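Local coordinates for response regulator receiver (Brucella melitensis biovar Abortus, PDB 4G97), which probably acts as a phosphorylation-controlled switch of the bacterial general stress response, joining a sigma-factor-like region to a CheY-like receiver domain, at residues P93-V104 with D244-F255; Q137-E148 with L162-R171. One frame throughout, in Å; residues are numbered along the deposited sequence.

Contact 1: P93-V104 with D244-F255; sequences PLPRQAFLLVAV and DMVKALISQALF
A buried helix-helix contact joins the sigma-like part of the chain to the receiver part, with Arg96, Leu100 and Ala103 of helix 94-104 laid against Ala248, Ser251 and Gln252 of helix 243-265. The two segments run roughly antiparallel at 146°, their axes approaching to 8.5 Å. Arg96 carries the polar end. Its NH1 is gripped by two acceptors lying near the guanidinium plane, Ser251 OG at 2.8 Å and Gln252 OE1 at 2.9 Å; both bonds are fairly straight, though NH1 is tilted from the plane of the Gln252 carbonyl. Water 1 accepts from Arg96 NH2 and stands 2.7 Å from Ser251 OG, closing a small polar ring. Phe255 lies across one face of the guanidinium, the planes 24° apart, and Arg96 CD rests over the centre of that ring, 4.2 Å from its centroid, as a CH-pi contact. Midway along the interface lies a knob-into-hole: the methyl of Ala248 is the knob, seated among Phe99, Leu100, Ala103 and Val104, its CB 3.7 Å from Val104 CG2. Phe99 turns a ring edge to this methyl, while the Lys247 side chain crosses that of Phe99 at about a right angle, CE meeting CZ. Small residues allow close packing at the far end, where Ala103 CB sits 3.6 Å from Asp244 O. Gln252 sets CG against Leu100 CD2 at 3.8 Å, and the fold at chi2 (-60°) turns the amide so that OE1 reaches Arg96; its NE2 donates to Ala20 O, tying in helix 11-22.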
loop_
_atom_site.group_PDB
_atom_site.type_symbol
_atom_site.label_atom_id
_atom_site.label_comp_id
_atom_site.label_asym_id
_atom_site.label_seq_id
_atom_site.Cartn_x
_atom_site.Cartn_y
_atom_site.Cartn_z
ATOM N N PRO A 93 5.056 -12.852 0.435
ATOM C CA PRO A 93 4.803 -14.053 -0.393
ATOM C C PRO A 93 3.899 -13.878 -1.624
ATOM O O PRO A 93 3.211 -12.858 -1.762
ATOM C CB PRO A 93 4.209 -15.057 0.607
ATOM C CG PRO A 93 3.620 -14.222 1.677
ATOM C CD PRO A 93 4.533 -13.033 1.807
ATOM N N LEU A 94 3.893 -14.910 -2.504
ATOM C CA LEU A 94 3.129 -14.995 -3.755
ATOM C C LEU A 94 1.617 -14.775 -3.620
ATOM O O LEU A 94 1.089 -14.034 -4.447
ATOM C CB LEU A 94 3.451 -16.292 -4.522
ATOM C CG LEU A 94 3.454 -16.211 -6.053
ATOM C CD1 LEU A 94 4.748 -15.572 -6.571
ATOM C CD2 LEU A 94 3.315 -17.598 -6.661
ATOM N N PRO A 95 0.883 -15.333 -2.612
ATOM C CA PRO A 95 -0.562 -15.032 -2.516
ATOM C C PRO A 95 -0.812 -13.561 -2.165
ATOM O O PRO A 95 -1.789 -12.985 -2.626
ATOM C CB PRO A 95 -1.055 -15.973 -1.404
ATOM C CG PRO A 95 0.012 -16.986 -1.240
ATOM C CD PRO A 95 1.287 -16.258 -1.535
ATOM N N ARG A 96 0.093 -12.943 -1.382
ATOM C CA ARG A 96 -0.004 -11.516 -1.039
ATOM C C ARG A 96 0.263 -10.658 -2.277
ATOM O O ARG A 96 -0.438 -9.675 -2.479
ATOM C CB ARG A 96 0.889 -11.145 0.151
ATOM C CG ARG A 96 0.301 -11.680 1.443
ATOM C CD ARG A 96 1.044 -11.260 2.686
ATOM N NE ARG A 96 0.321 -11.710 3.881
ATOM C CZ ARG A 96 -0.617 -11.015 4.512
ATOM N NH1 ARG A 96 -0.948 -9.796 4.093
ATOM N NH2 ARG A 96 -1.220 -11.523 5.581
ATOM N N GLN A 97 1.183 -11.100 -3.165
ATOM C CA GLN A 97 1.457 -10.432 -4.447
ATOM C C GLN A 97 0.211 -10.495 -5.330
ATOM O O GLN A 97 -0.161 -9.497 -5.943
ATOM C CB GLN A 97 2.609 -11.122 -5.185
ATOM C CG GLN A 97 3.953 -10.985 -4.498
ATOM C CD GLN A 97 5.063 -11.597 -5.302
ATOM O OE1 GLN A 97 5.149 -11.426 -6.518
ATOM N NE2 GLN A 97 5.964 -12.289 -4.621
ATOM N N ALA A 98 -0.458 -11.669 -5.355
ATOM C CA ALA A 98 -1.640 -11.895 -6.168
ATOM C C ALA A 98 -2.786 -10.986 -5.738
ATOM O O ALA A 98 -3.369 -10.293 -6.575
ATOM C CB ALA A 98 -2.037 -13.372 -6.111
ATOM N N PHE A 99 -3.070 -10.933 -4.427
ATOM C CA PHE A 99 -4.137 -10.091 -3.885
ATOM C C PHE A 99 -3.843 -8.609 -4.104
ATOM O O PHE A 99 -4.756 -7.846 -4.465
ATOM C CB PHE A 99 -4.362 -10.398 -2.391
ATOM C CG PHE A 99 -5.750 -10.031 -1.919
ATOM C CD1 PHE A 99 -6.789 -10.954 -1.978
ATOM C CD2 PHE A 99 -6.021 -8.763 -1.419
ATOM C CE1 PHE A 99 -8.081 -10.603 -1.568
ATOM C CE2 PHE A 99 -7.312 -8.416 -1.003
ATOM C CZ PHE A 99 -8.329 -9.342 -1.072
ATOM N N LEU A 100 -2.562 -8.201 -3.938
ATOM C CA LEU A 100 -2.161 -6.807 -4.140
ATOM C C LEU A 100 -2.407 -6.379 -5.591
ATOM O O LEU A 100 -3.000 -5.332 -5.808
ATOM C CB LEU A 100 -0.704 -6.539 -3.712
ATOM C CG LEU A 100 -0.406 -6.521 -2.185
ATOM C CD1 LEU A 100 1.045 -6.236 -1.941
ATOM C CD2 LEU A 100 -1.223 -5.453 -1.446
ATOM N N LEU A 101 -2.033 -7.219 -6.564
ATOM C CA LEU A 101 -2.222 -6.939 -8.002
ATOM C C LEU A 101 -3.663 -6.693 -8.383
ATOM O O LEU A 101 -3.929 -5.844 -9.232
ATOM C CB LEU A 101 -1.628 -8.064 -8.883
ATOM C CG LEU A 101 -0.097 -8.166 -8.911
ATOM C CD1 LEU A 101 0.339 -9.494 -9.485
ATOM C CD2 LEU A 101 0.539 -6.982 -9.635
ATOM N N VAL A 102 -4.594 -7.437 -7.767
ATOM C CA VAL A 102 -6.015 -7.282 -8.037
ATOM C C VAL A 102 -6.657 -6.211 -7.152
ATOM O O VAL A 102 -7.220 -5.261 -7.689
ATOM C CB VAL A 102 -6.815 -8.629 -8.071
ATOM C CG1 VAL A 102 -6.366 -9.509 -9.231
ATOM C CG2 VAL A 102 -6.692 -9.394 -6.763
ATOM N N ALA A 103 -6.554 -6.342 -5.806
ATOM C CA ALA A 103 -7.187 -5.409 -4.852
ATOM C C ALA A 103 -6.572 -4.039 -4.831
ATOM O O ALA A 103 -7.308 -3.060 -4.714
ATOM C CB ALA A 103 -7.181 -5.989 -3.453
ATOM N N VAL A 104 -5.237 -3.935 -4.936
ATOM C CA VAL A 104 -4.629 -2.594 -4.912
ATOM C C VAL A 104 -4.329 -2.071 -6.311
ATOM O O VAL A 104 -4.593 -0.907 -6.590
ATOM C CB VAL A 104 -3.373 -2.540 -4.004
ATOM C CG1 VAL A 104 -2.773 -1.129 -3.948
ATOM C CG2 VAL A 104 -3.674 -3.067 -2.601
ATOM N N ASP A 244 -11.736 -3.261 -0.851
ATOM C CA ASP A 244 -10.712 -4.310 -0.921
ATOM C C ASP A 244 -9.279 -3.740 -0.952
ATOM O O ASP A 244 -8.352 -4.415 -0.488
ATOM C CB ASP A 244 -10.933 -5.226 -2.139
ATOM C CG ASP A 244 -11.985 -6.298 -1.921
ATOM O OD1 ASP A 244 -12.678 -6.250 -0.876
ATOM O OD2 ASP A 244 -12.095 -7.201 -2.774
ATOM N N MET A 245 -9.101 -2.514 -1.492
ATOM C CA MET A 245 -7.807 -1.829 -1.521
ATOM C C MET A 245 -7.392 -1.509 -0.074
ATOM O O MET A 245 -6.250 -1.752 0.301
ATOM C CB MET A 245 -7.855 -0.557 -2.398
ATOM C CG MET A 245 -6.549 0.218 -2.386
ATOM S SD MET A 245 -6.645 1.809 -3.233
ATOM C CE MET A 245 -6.582 1.267 -4.920
ATOM N N VAL A 246 -8.341 -1.007 0.727
ATOM C CA VAL A 246 -8.179 -0.671 2.153
ATOM C C VAL A 246 -7.863 -1.942 2.955
ATOM O O VAL A 246 -6.882 -1.981 3.698
ATOM C CB VAL A 246 -9.430 0.061 2.696
ATOM C CG1 VAL A 246 -9.358 0.222 4.210
ATOM C CG2 VAL A 246 -9.593 1.425 2.022
ATOM N N LYS A 247 -8.676 -2.975 2.771
ATOM C CA LYS A 247 -8.513 -4.281 3.402
ATOM C C LYS A 247 -7.084 -4.832 3.169
ATOM O O LYS A 247 -6.415 -5.256 4.123
ATOM C CB LYS A 247 -9.573 -5.226 2.822
ATOM C CG LYS A 247 -9.478 -6.671 3.285
ATOM C CD LYS A 247 -10.736 -7.452 2.928
ATOM C CE LYS A 247 -10.643 -8.206 1.626
ATOM N NZ LYS A 247 -11.936 -8.861 1.279
ATOM N N ALA A 248 -6.628 -4.798 1.898
ATOM C CA ALA A 248 -5.317 -5.283 1.481
ATOM C C ALA A 248 -4.195 -4.515 2.116
ATOM O O ALA A 248 -3.231 -5.129 2.560
ATOM C CB ALA A 248 -5.187 -5.213 -0.035
ATOM N N LEU A 249 -4.289 -3.180 2.133
ATOM C CA LEU A 249 -3.228 -2.359 2.689
ATOM C C LEU A 249 -3.147 -2.429 4.210
ATOM O O LEU A 249 -2.045 -2.429 4.737
ATOM C CB LEU A 249 -3.243 -0.943 2.150
ATOM C CG LEU A 249 -2.950 -0.849 0.641
ATOM C CD1 LEU A 249 -3.285 0.526 0.125
ATOM C CD2 LEU A 249 -1.499 -1.231 0.322
ATOM N N ILE A 250 -4.298 -2.578 4.902
ATOM C CA ILE A 250 -4.288 -2.786 6.355
ATOM C C ILE A 250 -3.607 -4.119 6.653
ATOM O O ILE A 250 -2.746 -4.179 7.534
ATOM C CB ILE A 250 -5.689 -2.687 7.026
ATOM C CG1 ILE A 250 -6.214 -1.255 6.927
ATOM C CG2 ILE A 250 -5.599 -3.118 8.518
ATOM C CD1 ILE A 250 -7.694 -1.130 7.252
ATOM N N SER A 251 -3.967 -5.170 5.897
ATOM C CA SER A 251 -3.383 -6.497 6.034
ATOM C C SER A 251 -1.850 -6.446 5.883
ATOM O O SER A 251 -1.140 -7.005 6.723
ATOM C CB SER A 251 -3.981 -7.455 5.009
ATOM O OG SER A 251 -3.361 -8.725 5.125
ATOM N N GLN A 252 -1.340 -5.793 4.819
ATOM C CA GLN A 252 0.108 -5.655 4.626
ATOM C C GLN A 252 0.754 -4.910 5.783
ATOM O O GLN A 252 1.792 -5.340 6.278
ATOM C CB GLN A 252 0.437 -4.927 3.315
ATOM C CG GLN A 252 0.145 -5.726 2.066
ATOM C CD GLN A 252 0.918 -7.007 1.984
ATOM O OE1 GLN A 252 0.358 -8.067 2.163
ATOM N NE2 GLN A 252 2.201 -6.948 1.670
ATOM N N ALA A 253 0.158 -3.791 6.208
ATOM C CA ALA A 253 0.709 -2.963 7.292
ATOM C C ALA A 253 0.874 -3.751 8.602
ATOM O O ALA A 253 1.873 -3.562 9.296
ATOM C CB ALA A 253 -0.155 -1.736 7.523
ATOM N N LEU A 254 -0.111 -4.611 8.931
ATOM C CA LEU A 254 -0.103 -5.454 10.119
ATOM C C LEU A 254 0.846 -6.641 9.940
ATOM O O LEU A 254 1.445 -7.071 10.918
ATOM C CB LEU A 254 -1.505 -5.961 10.442
ATOM C CG LEU A 254 -2.525 -4.934 10.924
ATOM C CD1 LEU A 254 -3.900 -5.558 10.989
ATOM C CD2 LEU A 254 -2.147 -4.374 12.300
ATOM N N PHE A 255 0.981 -7.164 8.694
ATOM C CA PHE A 255 1.913 -8.241 8.345
ATOM C C PHE A 255 3.361 -7.782 8.624
ATOM O O PHE A 255 4.105 -8.516 9.285
ATOM C CB PHE A 255 1.734 -8.672 6.875
ATOM C CG PHE A 255 2.728 -9.687 6.365
ATOM C CD1 PHE A 255 2.571 -11.044 6.648
ATOM C CD2 PHE A 255 3.838 -9.289 5.622
ATOM C CE1 PHE A 255 3.511 -11.983 6.202
ATOM C CE2 PHE A 255 4.787 -10.226 5.190
ATOM C CZ PHE A 255 4.604 -11.569 5.462
HETATM O O HOH W 1 -3.763 -10.330 7.290
#

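Contact 2: Q137-E148 with L162-R171; sequences QVATRLMIIEDE and LGHEVVGIAR
Gln137 OE1 accepts a nearly straight bond (171°) from His164 NE2 at 2.7 Å. On the other side of the imidazole, Thr140 N donates to His164 ND1 at 2.9 Å, and both partners lie close to the ring plane. CG of His164 stands anti to its carbonyl carbon (chi1 -56°), which brings the ring alongside the extended segment 137-140, and the two bonds together fix its rotation. Just before it, Gly163 closes helix 149-161 with a Schellman motif. Beyond it strands 141-145 and 165-170 pair in parallel, the first and last strands of a beta-alpha-beta unit of the CheY-like sheet. Leu142 N bonds Glu165 O at 2.7 Å, and Leu142 O receives Val167 N. The next donor, Ile144 N, reaches Gly168 O at 3.2 Å: one extra residue on strand 165-170 makes a beta bulge, after which Ala170 N meets Ile144 O at 2.8 Å. On the face toward helix 149-161, Ile144 CD1 packs on Val166 CG2 at 3.8 Å, with Leu142 CD1 against the same methyl. On the other face Arg141 lays its guanidinium over Val167 CG1, 3.4 Å from NH2. Its NE makes a long ion pair with Glu165 OE1; the stronger partner of Arg141 is Glu183, which takes NH2. After strand 141-145, Glu146 approaches Asp191, the predicted phosphorylation site, consistent with the acidic pocket that holds magnesium in receiver domains. Accepting at ND1 and donating at NE2, the His164 imidazole is probably the neutral tautomer protonated on NE2, pinning 137-140 to the start of strand 165-170.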
loop_
_atom_site.group_PDB
_atom_site.type_symbol
_atom_site.label_atom_id
_atom_site.label_comp_id
_atom_site.label_asym_id
_atom_site.label_seq_id
_atom_site.Cartn_x
_atom_site.Cartn_y
_atom_site.Cartn_z
ATOM N N GLN A 137 -7.161 -10.726 10.192
ATOM C CA GLN A 137 -6.217 -9.722 10.678
ATOM C C GLN A 137 -6.326 -9.645 12.193
ATOM O O GLN A 137 -7.411 -9.840 12.734
ATOM C CB GLN A 137 -6.534 -8.348 10.045
ATOM C CG GLN A 137 -6.391 -8.323 8.514
ATOM C CD GLN A 137 -6.902 -7.061 7.860
ATOM O OE1 GLN A 137 -7.036 -6.016 8.491
ATOM N NE2 GLN A 137 -7.087 -7.094 6.536
ATOM N N VAL A 138 -5.199 -9.374 12.883
ATOM C CA VAL A 138 -5.181 -9.210 14.350
ATOM C C VAL A 138 -5.975 -7.931 14.649
ATOM O O VAL A 138 -5.685 -6.884 14.058
ATOM C CB VAL A 138 -3.730 -9.143 14.912
ATOM C CG1 VAL A 138 -3.737 -9.051 16.433
ATOM C CG2 VAL A 138 -2.908 -10.357 14.458
ATOM N N ALA A 139 -6.993 -8.021 15.524
ATOM C CA ALA A 139 -7.834 -6.873 15.869
ATOM C C ALA A 139 -6.962 -5.729 16.371
ATOM O O ALA A 139 -6.198 -5.899 17.329
ATOM C CB ALA A 139 -8.889 -7.263 16.909
ATOM N N THR A 140 -7.071 -4.577 15.715
ATOM C CA THR A 140 -6.277 -3.395 16.000
ATOM C C THR A 140 -7.150 -2.191 16.278
ATOM O O THR A 140 -8.218 -2.024 15.674
ATOM C CB THR A 140 -5.262 -3.165 14.811
ATOM O OG1 THR A 140 -4.471 -4.335 14.653
ATOM C CG2 THR A 140 -4.324 -2.010 15.024
ATOM N N ARG A 141 -6.672 -1.336 17.192
ATOM C CA ARG A 141 -7.320 -0.075 17.547
ATOM C C ARG A 141 -6.745 0.983 16.600
ATOM O O ARG A 141 -5.534 1.182 16.548
ATOM C CB ARG A 141 -7.046 0.301 19.018
ATOM C CG ARG A 141 -7.747 -0.617 20.003
ATOM C CD ARG A 141 -7.320 -0.358 21.434
ATOM N NE ARG A 141 -7.933 0.857 21.967
ATOM C CZ ARG A 141 -7.298 2.008 22.130
ATOM N NH1 ARG A 141 -6.019 2.122 21.800
ATOM N NH2 ARG A 141 -7.940 3.059 22.608
ATOM N N LEU A 142 -7.601 1.626 15.815
ATOM C CA LEU A 142 -7.067 2.604 14.890
ATOM C C LEU A 142 -7.730 3.953 14.908
ATOM O O LEU A 142 -8.906 4.090 15.240
ATOM C CB LEU A 142 -6.924 2.025 13.469
ATOM C CG LEU A 142 -8.157 1.462 12.811
ATOM C CD1 LEU A 142 -8.985 2.572 12.174
ATOM C CD2 LEU A 142 -7.765 0.413 11.766
ATOM N N MET A 143 -6.958 4.956 14.552
ATOM C CA MET A 143 -7.458 6.305 14.444
ATOM C C MET A 143 -7.597 6.659 12.947
ATOM O O MET A 143 -6.698 6.358 12.145
ATOM C CB MET A 143 -6.505 7.253 15.145
ATOM C CG MET A 143 -6.890 8.703 15.015
ATOM S SD MET A 143 -5.775 9.875 15.828
ATOM C CE MET A 143 -4.239 9.127 15.562
ATOM N N ILE A 144 -8.727 7.318 12.600
ATOM C CA ILE A 144 -9.019 7.817 11.255
ATOM C C ILE A 144 -8.861 9.327 11.264
ATOM O O ILE A 144 -9.482 9.985 12.085
ATOM C CB ILE A 144 -10.433 7.399 10.747
ATOM C CG1 ILE A 144 -10.549 5.851 10.672
ATOM C CG2 ILE A 144 -10.727 8.064 9.320
ATOM C CD1 ILE A 144 -11.938 5.295 10.417
ATOM N N ILE A 145 -8.022 9.877 10.373
ATOM C CA ILE A 145 -7.895 11.324 10.178
ATOM C C ILE A 145 -8.534 11.583 8.812
ATOM O O ILE A 145 -7.938 11.289 7.766
ATOM C CB ILE A 145 -6.472 11.926 10.277
ATOM C CG1 ILE A 145 -5.766 11.520 11.608
ATOM C CG2 ILE A 145 -6.594 13.460 10.192
ATOM C CD1 ILE A 145 -4.304 11.755 11.631
ATOM N N GLU A 146 -9.778 12.049 8.831
ATOM C CA GLU A 146 -10.564 12.282 7.621
ATOM C C GLU A 146 -11.680 13.295 7.897
ATOM O O GLU A 146 -12.496 13.064 8.785
ATOM C CB GLU A 146 -11.137 10.937 7.095
ATOM C CG GLU A 146 -12.121 11.059 5.942
ATOM C CD GLU A 146 -11.498 11.639 4.694
ATOM O OE1 GLU A 146 -11.883 12.761 4.293
ATOM O OE2 GLU A 146 -10.565 10.999 4.160
ATOM N N ASP A 147 -11.714 14.401 7.128
ATOM C CA ASP A 147 -12.724 15.469 7.279
ATOM C C ASP A 147 -14.054 15.228 6.540
ATOM O O ASP A 147 -15.048 15.842 6.914
ATOM C CB ASP A 147 -12.147 16.843 6.889
ATOM C CG ASP A 147 -11.756 16.980 5.426
ATOM O OD1 ASP A 147 -11.471 15.941 4.779
ATOM O OD2 ASP A 147 -11.703 18.124 4.936
ATOM N N GLU A 148 -14.064 14.389 5.485
ATOM C CA GLU A 148 -15.279 14.087 4.705
ATOM C C GLU A 148 -16.090 12.988 5.395
ATOM O O GLU A 148 -15.668 11.823 5.391
ATOM C CB GLU A 148 -14.958 13.705 3.245
ATOM C CG GLU A 148 -14.903 14.873 2.268
ATOM C CD GLU A 148 -16.068 15.854 2.276
ATOM O OE1 GLU A 148 -17.238 15.415 2.180
ATOM O OE2 GLU A 148 -15.802 17.073 2.390
ATOM N N LEU A 162 -13.648 -6.077 9.481
ATOM C CA LEU A 162 -12.418 -6.856 9.620
ATOM C C LEU A 162 -12.103 -7.183 11.094
ATOM O O LEU A 162 -11.136 -7.884 11.364
ATOM C CB LEU A 162 -11.239 -6.084 9.012
ATOM C CG LEU A 162 -11.206 -5.905 7.497
ATOM C CD1 LEU A 162 -10.225 -4.814 7.105
ATOM C CD2 LEU A 162 -10.855 -7.205 6.797
ATOM N N GLY A 163 -12.881 -6.630 12.019
ATOM C CA GLY A 163 -12.727 -6.845 13.455
ATOM C C GLY A 163 -11.900 -5.799 14.171
ATOM O O GLY A 163 -11.538 -5.994 15.327
ATOM N N HIS A 164 -11.600 -4.676 13.507
ATOM C CA HIS A 164 -10.806 -3.623 14.112
ATOM C C HIS A 164 -11.670 -2.655 14.877
ATOM O O HIS A 164 -12.894 -2.668 14.746
ATOM C CB HIS A 164 -9.918 -2.892 13.067
ATOM C CG HIS A 164 -9.009 -3.804 12.304
ATOM N ND1 HIS A 164 -8.051 -4.571 12.941
ATOM C CD2 HIS A 164 -8.972 -4.063 10.979
ATOM C CE1 HIS A 164 -7.483 -5.294 11.992
ATOM N NE2 HIS A 164 -8.001 -5.010 10.788
ATOM N N GLU A 165 -11.040 -1.823 15.689
ATOM C CA GLU A 165 -11.772 -0.853 16.478
ATOM C C GLU A 165 -11.357 0.567 16.102
ATOM O O GLU A 165 -10.176 0.893 16.142
ATOM C CB GLU A 165 -11.537 -1.107 17.983
ATOM C CG GLU A 165 -12.319 -0.164 18.887
ATOM C CD GLU A 165 -11.848 -0.107 20.328
ATOM O OE1 GLU A 165 -11.067 -0.993 20.740
ATOM O OE2 GLU A 165 -12.251 0.839 21.043
ATOM N N VAL A 166 -12.336 1.414 15.769
ATOM C CA VAL A 166 -12.067 2.811 15.477
ATOM C C VAL A 166 -12.160 3.574 16.796
ATOM O O VAL A 166 -13.254 3.693 17.364
ATOM C CB VAL A 166 -12.986 3.402 14.382
ATOM C CG1 VAL A 166 -12.712 4.896 14.197
ATOM C CG2 VAL A 166 -12.804 2.658 13.071
ATOM N N VAL A 167 -11.022 4.112 17.259
ATOM C CA VAL A 167 -10.954 4.842 18.525
ATOM C C VAL A 167 -11.559 6.231 18.422
ATOM O O VAL A 167 -11.881 6.835 19.437
ATOM C CB VAL A 167 -9.541 4.841 19.181
ATOM C CG1 VAL A 167 -9.036 3.418 19.370
ATOM C CG2 VAL A 167 -8.538 5.678 18.384
ATOM N N GLY A 168 -11.675 6.718 17.194
ATOM C CA GLY A 168 -12.218 8.026 16.870
ATOM C C GLY A 168 -11.813 8.496 15.485
ATOM O O GLY A 168 -10.983 7.872 14.812
ATOM N N ILE A 169 -12.426 9.611 15.066
ATOM C CA ILE A 169 -12.232 10.264 13.781
ATOM C C ILE A 169 -11.795 11.682 14.053
ATOM O O ILE A 169 -12.545 12.451 14.657
ATOM C CB ILE A 169 -13.514 10.186 12.890
ATOM C CG1 ILE A 169 -13.858 8.709 12.533
ATOM C CG2 ILE A 169 -13.338 11.019 11.617
ATOM C CD1 ILE A 169 -15.208 8.467 11.949
ATOM N N ALA A 170 -10.577 12.027 13.630
ATOM C CA ALA A 170 -10.045 13.384 13.771
ATOM C C ALA A 170 -10.228 14.119 12.424
ATOM O O ALA A 170 -9.963 13.539 11.375
ATOM C CB ALA A 170 -8.586 13.328 14.143
ATOM N N ARG A 171 -10.730 15.366 12.461
ATOM C CA ARG A 171 -10.982 16.179 11.265
ATOM C C ARG A 171 -9.865 17.208 11.000
ATOM O O ARG A 171 -9.700 17.652 9.863
ATOM C CB ARG A 171 -12.371 16.864 11.339
ATOM C CG ARG A 171 -13.539 15.948 11.746
ATOM C CD ARG A 171 -14.249 15.307 10.566
ATOM N NE ARG A 171 -15.272 14.336 10.980
ATOM C CZ ARG A 171 -15.777 13.384 10.196
ATOM N NH1 ARG A 171 -15.344 13.242 8.946
ATOM N NH2 ARG A 171 -16.708 12.557 10.660
HETATM O O HOH W 2 -10.296 1.652 23.023
#

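Contacts 1 and 2 have centres about 18 Å apart. Along the chain, segment 93-104 comes first, then both partners of contact 2, and finally 244-255, so the helix pair of contact 1 brackets the strand pair. Contact 2 lies at the edge of the five-stranded parallel sheet, strand 165-170 being outermost; contact 1 is nearer the chain's centre, between the sigma-like helices and the last receiver helix. The two meet through helix 243-265: Gln137 NE2 lies 3.1 Å from Lys247 O, and Leu254 packs on Thr140. The same helix thus bridges the receiver sheet and the sigma-like region, a plausible path for communication between them.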